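Local coordinates for protein cortical-lytic enzyme (Bacillus cereus, PDB 4S3J) that hydrolyses partially degraded spore-cortex peptidoglycan during germination, acting as an N-acetylglucosaminidase that recognises muramic acid delta-lactam, at residues 61-66 with 81-86; 300-305 with 391-396. All coordinates share one frame; numbering follows the deposited sequence.

Interaction 1 (61-66 with 81-86)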
ATOM      1  N   ASP A  61     -13.153  12.809  14.240  1.00 21.65           N
ATOM      2  CA  ASP A  61     -12.167  12.411  15.239  1.00 18.40           C
ATOM      3  C   ASP A  61     -12.826  11.919  16.527  1.00 26.35           C
ATOM      4  O   ASP A  61     -13.912  12.360  16.908  1.00 23.86           O
ATOM      5  CB  ASP A  61     -11.255  13.584  15.610  1.00 17.93           C
ATOM      6  CG  ASP A  61      -9.983  13.656  14.787  1.00 25.82           C
ATOM      7  OD1 ASP A  61      -9.566  12.654  14.170  1.00 29.13           O
ATOM      8  OD2 ASP A  61      -9.389  14.750  14.767  1.00 20.61           O
ATOM      9  N   SER A  62     -12.107  11.034  17.205  1.00 22.60           N
ATOM     10  CA  SER A  62     -12.409  10.614  18.557  1.00 21.21           C
ATOM     11  C   SER A  62     -11.105  10.644  19.317  1.00 22.60           C
ATOM     12  O   SER A  62     -10.031  10.651  18.704  1.00 20.28           O
ATOM     13  CB  SER A  62     -13.008   9.210  18.564  1.00 23.98           C
ATOM     14  OG  SER A  62     -12.062   8.267  18.059  1.00 22.94           O
ATOM     15  N   LEU A  63     -11.170  10.659  20.643  1.00 23.64           N
ATOM     16  CA  LEU A  63      -9.945  10.593  21.417  1.00 20.57           C
ATOM     17  C   LEU A  63      -9.238   9.280  21.150  1.00 22.52           C
ATOM     18  O   LEU A  63      -8.025   9.238  21.064  1.00 19.66           O
ATOM     19  CB  LEU A  63     -10.224  10.767  22.908  1.00 22.78           C
ATOM     20  CG  LEU A  63     -10.594  12.170  23.390  1.00 25.88           C
ATOM     21  CD1 LEU A  63     -10.856  12.134  24.897  1.00 25.66           C
ATOM     22  CD2 LEU A  63      -9.498  13.196  23.070  1.00 22.23           C
ATOM     23  N   TYR A  64     -10.003   8.211  20.991  1.00 21.60           N
ATOM     24  CA  TYR A  64      -9.413   6.926  20.648  1.00 23.74           C
ATOM     25  C   TYR A  64      -8.589   7.012  19.346  1.00 20.90           C
ATOM     26  O   TYR A  64      -7.432   6.567  19.302  1.00 20.50           O
ATOM     27  CB  TYR A  64     -10.499   5.857  20.521  1.00 21.75           C
ATOM     28  CG  TYR A  64      -9.932   4.534  20.081  1.00 24.18           C
ATOM     29  CD1 TYR A  64      -9.288   3.702  20.979  1.00 27.70           C
ATOM     30  CD2 TYR A  64     -10.015   4.140  18.754  1.00 24.92           C
ATOM     31  CE1 TYR A  64      -8.751   2.493  20.560  1.00 29.39           C
ATOM     32  CE2 TYR A  64      -9.486   2.953  18.336  1.00 29.74           C
ATOM     33  CZ  TYR A  64      -8.858   2.134  19.242  1.00 27.68           C
ATOM     34  OH  TYR A  64      -8.332   0.944  18.791  1.00 29.01           O
ATOM     35  N   ARG A  65      -9.163   7.588  18.293  1.00 18.58           N
ATOM     36  CA  ARG A  65      -8.449   7.690  17.014  1.00 20.60           C
ATOM     37  C   ARG A  65      -7.177   8.520  17.161  1.00 18.06           C
ATOM     38  O   ARG A  65      -6.118   8.157  16.662  1.00 18.34           O
ATOM     39  CB  ARG A  65      -9.329   8.301  15.917  1.00 19.76           C
ATOM     40  CG  ARG A  65      -8.592   8.443  14.584  1.00 20.92           C
ATOM     41  CD  ARG A  65      -9.430   9.162  13.525  1.00 20.63           C
ATOM     42  NE  ARG A  65      -8.678   9.417  12.291  1.00 21.68           N
ATOM     43  CZ  ARG A  65      -8.554   8.542  11.291  1.00 19.27           C
ATOM     44  NH1 ARG A  65      -9.123   7.354  11.388  1.00 20.00           N
ATOM     45  NH2 ARG A  65      -7.852   8.858  10.193  1.00 18.61           N
ATOM     46  N   ILE A  66      -7.291   9.659  17.829  1.00 18.62           N
ATOM     47  CA  ILE A  66      -6.145  10.541  17.956  1.00 14.39           C
ATOM     48  C   ILE A  66      -5.014   9.860  18.744  1.00 16.44           C
ATOM     49  O   ILE A  66      -3.829  10.027  18.421  1.00 18.11           O
ATOM     50  CB  ILE A  66      -6.579  11.871  18.623  1.00 14.66           C
ATOM     51  CG1 ILE A  66      -7.601  12.586  17.737  1.00 17.64           C
ATOM     52  CG2 ILE A  66      -5.363  12.757  18.932  1.00 17.88           C
ATOM     53  CD1 ILE A  66      -8.409  13.654  18.471  1.00 18.77           C
ATOM     54  N   ASN A  81      -5.717  16.474  29.049  1.00 24.89           N
ATOM     55  CA  ASN A  81      -6.656  17.455  28.512  1.00 22.55           C
ATOM     56  C   ASN A  81      -7.905  17.632  29.367  1.00 24.77           C
ATOM     57  O   ASN A  81      -8.834  18.337  28.967  1.00 24.25           O
ATOM     58  CB  ASN A  81      -7.080  17.047  27.095  1.00 22.24           C
ATOM     59  CG  ASN A  81      -5.980  17.281  26.065  1.00 23.36           C
ATOM     60  OD1 ASN A  81      -5.704  18.426  25.674  1.00 21.98           O
ATOM     61  ND2 ASN A  81      -5.374  16.188  25.591  1.00 21.01           N
ATOM     62  N   ASN A  82      -7.932  16.984  30.533  1.00 26.54           N
ATOM     63  CA  ASN A  82      -9.091  17.020  31.425  1.00 26.19           C
ATOM     64  C   ASN A  82     -10.368  16.593  30.716  1.00 25.51           C
ATOM     65  O   ASN A  82     -11.395  17.258  30.810  1.00 26.36           O
ATOM     66  CB  ASN A  82      -9.291  18.411  32.037  1.00 25.80           C
ATOM     67  CG  ASN A  82     -10.262  18.386  33.196  1.00 24.36           C
ATOM     68  OD1 ASN A  82     -10.463  17.340  33.838  1.00 26.24           O
ATOM     69  ND2 ASN A  82     -10.890  19.521  33.462  1.00 25.16           N
ATOM     70  N   LEU A  83     -10.289  15.499  29.960  1.00 22.87           N
ATOM     71  CA  LEU A  83     -11.438  14.991  29.210  1.00 21.68           C
ATOM     72  C   LEU A  83     -11.747  13.558  29.605  1.00 27.05           C
ATOM     73  O   LEU A  83     -10.874  12.857  30.108  1.00 29.96           O
ATOM     74  CB  LEU A  83     -11.184  15.055  27.693  1.00 23.94           C
ATOM     75  CG  LEU A  83     -10.912  16.426  27.081  1.00 25.91           C
ATOM     76  CD1 LEU A  83     -10.528  16.288  25.602  1.00 29.90           C
ATOM     77  CD2 LEU A  83     -12.118  17.335  27.238  1.00 28.99           C
ATOM     78  N   SER A  84     -12.981  13.124  29.358  1.00 27.40           N
ATOM     79  CA  SER A  84     -13.359  11.723  29.551  1.00 33.95           C
ATOM     80  C   SER A  84     -12.974  10.924  28.310  1.00 33.41           C
ATOM     81  O   SER A  84     -12.874  11.488  27.215  1.00 31.74           O
ATOM     82  CB  SER A  84     -14.856  11.600  29.831  1.00 45.85           C
ATOM     83  OG  SER A  84     -15.608  11.722  28.638  1.00 75.51           O
ATOM     84  N   LEU A  85     -12.792   9.614  28.481  1.00 35.31           N
ATOM     85  CA  LEU A  85     -12.319   8.745  27.403  1.00 46.16           C
ATOM     86  C   LEU A  85     -13.197   8.746  26.142  1.00 47.41           C
ATOM     87  O   LEU A  85     -12.690   8.529  25.040  1.00 52.19           O
ATOM     88  CB  LEU A  85     -12.172   7.305  27.926  1.00 45.21           C
ATOM     89  CG  LEU A  85     -11.150   7.107  29.055  1.00 42.92           C
ATOM     90  CD1 LEU A  85     -11.179   5.677  29.598  1.00 47.81           C
ATOM     91  CD2 LEU A  85      -9.749   7.465  28.603  1.00 59.87           C
ATOM     92  N   LYS A  86     -14.494   8.993  26.304  1.00 40.62           N
ATOM     93  CA  LYS A  86     -15.439   9.063  25.180  1.00 47.83           C
ATOM     94  C   LYS A  86     -15.993  10.473  24.980  1.00 57.74           C
ATOM     95  O   LYS A  86     -17.055  10.652  24.384  1.00 75.68           O
ATOM     96  CB  LYS A  86     -16.605   8.080  25.358  1.00 60.22           C
ATOM     97  CG  LYS A  86     -16.266   6.608  25.160  1.00 68.32           C
ATOM     98  CD  LYS A  86     -17.475   5.890  24.539  1.00 76.44           C
ATOM     99  CE  LYS A  86     -17.154   4.483  24.054  1.00 79.00           C
ATOM    100  NZ  LYS A  86     -18.368   3.821  23.472  1.00 74.91           N
TER
HETATM  101  O   HOH W   1     -12.783   8.016  22.196  1.00 30.11           O
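Leu-63 reaches out from the first turn of its helix and lies against the chain at 83-85. Its CB faces the backbone carbonyl of Leu-85, 4.0 Å from that O. With CG anti to the carbonyl carbon (chi1 -73°), the two methyls are carried on toward the loop. CD1 rests on the CB of Leu-83 at 4.1 Å and comes within 3.1 Å of the Ser-84 O, a close approach for a methyl and a carbonyl oxygen. CD2 takes the other branch and meets Leu-83 CD1, also at 4.1 Å, the two leucine side chains crossing at about a right angle.

A water ties the backbones together beside this packing, accepting from Tyr-64 N and donating to Leu-85 O at 2.9 Å. At the start of the helix Ser-62 is the N-cap, its OG accepting from Arg-65 N at 3.0 Å.

Both segments belong to the second LysM domain, with its beta-alpha-alpha-beta fold. The loop leaves helix 74-80 through a Schellman motif with Asn-82 at C-prime, and Leu-63 sits between that loop, Leu-74 of the second helix and Leu-95 on strand 94-96.

Interaction 2 (300-305 with 391-396)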
ATOM      1  N   GLY A 300     -13.375  -1.983   6.583  1.00 16.18           N
ATOM      2  CA  GLY A 300     -14.060  -3.087   7.242  1.00 17.81           C
ATOM      3  C   GLY A 300     -13.643  -4.436   6.679  1.00 24.11           C
ATOM      4  O   GLY A 300     -13.172  -5.316   7.411  1.00 20.16           O
ATOM      5  N   PRO A 301     -13.816  -4.619   5.362  1.00 21.59           N
ATOM      6  CA  PRO A 301     -13.370  -5.879   4.760  1.00 18.83           C
ATOM      7  C   PRO A 301     -11.871  -6.113   4.911  1.00 19.87           C
ATOM      8  O   PRO A 301     -11.456  -7.259   5.097  1.00 21.70           O
ATOM      9  CB  PRO A 301     -13.773  -5.724   3.300  1.00 18.04           C
ATOM     10  CG  PRO A 301     -14.958  -4.841   3.350  1.00 20.36           C
ATOM     11  CD  PRO A 301     -14.667  -3.849   4.436  1.00 21.48           C
ATOM     12  N   VAL A 302     -11.057  -5.067   4.870  1.00 18.46           N
ATOM     13  CA  VAL A 302      -9.626  -5.263   5.047  1.00 16.19           C
ATOM     14  C   VAL A 302      -9.343  -5.816   6.453  1.00 22.16           C
ATOM     15  O   VAL A 302      -8.581  -6.769   6.606  1.00 19.56           O
ATOM     16  CB  VAL A 302      -8.841  -3.962   4.795  1.00 18.82           C
ATOM     17  CG1 VAL A 302      -7.391  -4.097   5.241  1.00 18.35           C
ATOM     18  CG2 VAL A 302      -8.915  -3.580   3.321  1.00 17.09           C
ATOM     19  N   LYS A 303      -9.993  -5.248   7.460  1.00 18.62           N
ATOM     20  CA  LYS A 303      -9.858  -5.734   8.838  1.00 17.81           C
ATOM     21  C   LYS A 303     -10.277  -7.209   8.924  1.00 20.39           C
ATOM     22  O   LYS A 303      -9.609  -8.002   9.590  1.00 22.51           O
ATOM     23  CB  LYS A 303     -10.681  -4.876   9.814  1.00 19.43           C
ATOM     24  CG  LYS A 303     -10.682  -5.392  11.244  1.00 21.09           C
ATOM     25  CD  LYS A 303     -11.318  -4.406  12.199  1.00 19.29           C
ATOM     26  CE  LYS A 303     -11.313  -4.966  13.621  1.00 25.58           C
ATOM     27  NZ  LYS A 303     -11.889  -3.970  14.558  1.00 28.82           N
ATOM     28  N   GLU A 304     -11.363  -7.583   8.241  1.00 18.24           N
ATOM     29  CA  GLU A 304     -11.822  -8.989   8.245  1.00 19.44           C
ATOM     30  C   GLU A 304     -10.750  -9.928   7.712  1.00 24.65           C
ATOM     31  O   GLU A 304     -10.538 -11.033   8.244  1.00 23.39           O
ATOM     32  CB  GLU A 304     -13.092  -9.149   7.423  1.00 27.92           C
ATOM     33  CG  GLU A 304     -14.329  -8.497   8.025  1.00 43.72           C
ATOM     34  CD  GLU A 304     -15.588  -8.785   7.218  1.00 70.51           C
ATOM     35  OE1 GLU A 304     -15.661  -9.857   6.580  1.00 73.88           O
ATOM     36  OE2 GLU A 304     -16.501  -7.935   7.215  1.00 86.80           O
ATOM     37  N   VAL A 305     -10.091  -9.506   6.639  1.00 20.51           N
ATOM     38  CA  VAL A 305      -9.016 -10.302   6.050  1.00 20.02           C
ATOM     39  C   VAL A 305      -7.826 -10.401   7.005  1.00 20.04           C
ATOM     40  O   VAL A 305      -7.263 -11.481   7.180  1.00 20.99           O
ATOM     41  CB  VAL A 305      -8.540  -9.726   4.675  1.00 18.62           C
ATOM     42  CG1 VAL A 305      -7.296 -10.464   4.185  1.00 18.82           C
ATOM     43  CG2 VAL A 305      -9.633  -9.834   3.634  1.00 22.10           C
ATOM     44  N   GLN A 391      -4.039   7.172   7.076  1.00 12.22           N
ATOM     45  CA  GLN A 391      -3.905   7.197   8.535  1.00 11.62           C
ATOM     46  C   GLN A 391      -4.812   6.155   9.199  1.00 12.51           C
ATOM     47  O   GLN A 391      -4.388   5.479  10.144  1.00 14.64           O
ATOM     48  CB  GLN A 391      -4.185   8.600   9.082  1.00 12.51           C
ATOM     49  CG  GLN A 391      -3.912   8.754  10.581  1.00 12.22           C
ATOM     50  CD  GLN A 391      -2.467   8.488  10.956  1.00 15.96           C
ATOM     51  OE1 GLN A 391      -1.561   9.228  10.566  1.00 15.51           O
ATOM     52  NE2 GLN A 391      -2.234   7.400  11.694  1.00 15.39           N
ATOM     53  N   SER A 392      -6.032   5.979   8.699  1.00 13.99           N
ATOM     54  CA  SER A 392      -6.904   4.927   9.217  1.00 16.47           C
ATOM     55  C   SER A 392      -6.293   3.552   9.037  1.00 15.57           C
ATOM     56  O   SER A 392      -6.404   2.707   9.925  1.00 14.78           O
ATOM     57  CB  SER A 392      -8.262   4.971   8.548  1.00 14.90           C
ATOM     58  OG  SER A 392      -8.901   6.204   8.877  1.00 16.45           O
ATOM     59  N   LYS A 393      -5.660   3.325   7.898  1.00 13.50           N
ATOM     60  CA  LYS A 393      -5.003   2.049   7.638  1.00 11.86           C
ATOM     61  C   LYS A 393      -3.791   1.826   8.540  1.00 15.93           C
ATOM     62  O   LYS A 393      -3.602   0.720   9.060  1.00 16.62           O
ATOM     63  CB  LYS A 393      -4.591   1.972   6.173  1.00 14.65           C
ATOM     64  CG  LYS A 393      -5.762   1.785   5.206  1.00 15.47           C
ATOM     65  CD  LYS A 393      -6.339   0.387   5.321  1.00 14.49           C
ATOM     66  CE  LYS A 393      -7.564   0.162   4.428  1.00 15.74           C
ATOM     67  NZ  LYS A 393      -7.293   0.291   2.970  1.00 17.09           N
ATOM     68  N   PHE A 394      -2.995   2.872   8.774  1.00 14.31           N
ATOM     69  CA  PHE A 394      -1.865   2.774   9.704  1.00 15.32           C
ATOM     70  C   PHE A 394      -2.378   2.411  11.109  1.00 18.29           C
ATOM     71  O   PHE A 394      -1.775   1.575  11.794  1.00 16.65           O
ATOM     72  CB  PHE A 394      -1.081   4.088   9.772  1.00 15.68           C
ATOM     73  CG  PHE A 394      -0.259   4.416   8.530  1.00 13.99           C
ATOM     74  CD1 PHE A 394       0.035   3.468   7.538  1.00 14.57           C
ATOM     75  CD2 PHE A 394       0.188   5.728   8.339  1.00 17.22           C
ATOM     76  CE1 PHE A 394       0.808   3.804   6.436  1.00 13.67           C
ATOM     77  CE2 PHE A 394       0.941   6.065   7.237  1.00 17.55           C
ATOM     78  CZ  PHE A 394       1.246   5.093   6.267  1.00 15.42           C
ATOM     79  N   ASN A 395      -3.464   3.045  11.555  1.00 16.42           N
ATOM     80  CA  ASN A 395      -4.031   2.754  12.880  1.00 17.42           C
ATOM     81  C   ASN A 395      -4.558   1.309  12.952  1.00 17.67           C
ATOM     82  O   ASN A 395      -4.439   0.641  13.985  1.00 18.53           O
ATOM     83  CB  ASN A 395      -5.131   3.745  13.222  1.00 17.74           C
ATOM     84  CG  ASN A 395      -4.588   5.141  13.498  1.00 20.57           C
ATOM     85  OD1 ASN A 395      -3.366   5.358  13.558  1.00 16.55           O
ATOM     86  ND2 ASN A 395      -5.490   6.095  13.640  1.00 17.09           N
ATOM     87  N   LEU A 396      -5.124   0.816  11.851  1.00 16.84           N
ATOM     88  CA  LEU A 396      -5.551  -0.584  11.797  1.00 17.21           C
ATOM     89  C   LEU A 396      -4.359  -1.536  11.979  1.00 19.60           C
ATOM     90  O   LEU A 396      -4.458  -2.547  12.698  1.00 19.87           O
ATOM     91  CB  LEU A 396      -6.260  -0.860  10.481  1.00 16.62           C
ATOM     92  CG  LEU A 396      -6.673  -2.311  10.203  1.00 16.31           C
ATOM     93  CD1 LEU A 396      -7.685  -2.782  11.260  1.00 24.45           C
ATOM     94  CD2 LEU A 396      -7.256  -2.454   8.820  1.00 16.94           C
TER
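Two neighbouring helices on the outside of the glycosyl hydrolase family 18 TIM barrel, 299-312 and 387-400, pack here through Val-302, Lys-303, Lys-393 and Leu-396. The short segments run nearly parallel, at 23°, with their axes 11.3 Å apart, so side chains rather than backbones fill the interface. Leu-396 has the largest share of the contact and touches both Val-302 and Lys-303. Its CG stands anti to the backbone N (chi1 175°), which sends the forked end across to the other helix. There the two methyls part: CD2 touches Val-302 CG1 at 3.9 Å, while CD1 lies along the root of Lys-303, 3.9 Å from its CB and 4.0 Å from its CG. Lys-303 therefore contributes its aliphatic stem, and its extended chain carries the ammonium away from helix 387-400.

In the barrel, helix 299-312 lies between parallel strands 278-281 and 318-330; helix 387-400 comes after the inserted antiparallel strands and leads into strand 404-408, which pairs in parallel with 318-330. One turn back from Leu-396, Lys-393 bends at chi2 (-71°) and again at chi4, bringing CE to 4.1 Å from Val-302 CG2, with the two side chains at about a right angle. The valine is thus touched through both its methyls, one by each residue. Beyond CE the buried NZ is hydrogen-bonded to Ser-297 O and Gln-322 OE1, the latter on strand 318-330. Ile-299, a turn before Lys-303, extends the packing against Ser-392, Lys-393 and Leu-396, and Trp-286 from a loop packs on Val-302.

Interactions 1 and 2 have centres about 20 Å apart and belong to different domains, the second LysM domain and the family 18 barrel, yet they meet directly. Helix 63-70 lies against helix 387-400: Arg-65 NH1 sits 2.8 Å from Ser-392 OG, a probable hydrogen bond, and Arg-65 NH2 packs 3.8 Å from Gln-391 CB. Helix 387-400 thus serves two neighbours, the LysM helix through Gln-391, Ser-392 and Asn-395, and helix 299-312 through Lys-393 and Leu-396. Tyr-64 OH adds a hydrogen bond to Glu-399 OE2. Neither contact lies at Glu-220, the likely proton donor; each holds its own domain together, and the bridge between them runs through Arg-65 and helix 387-400.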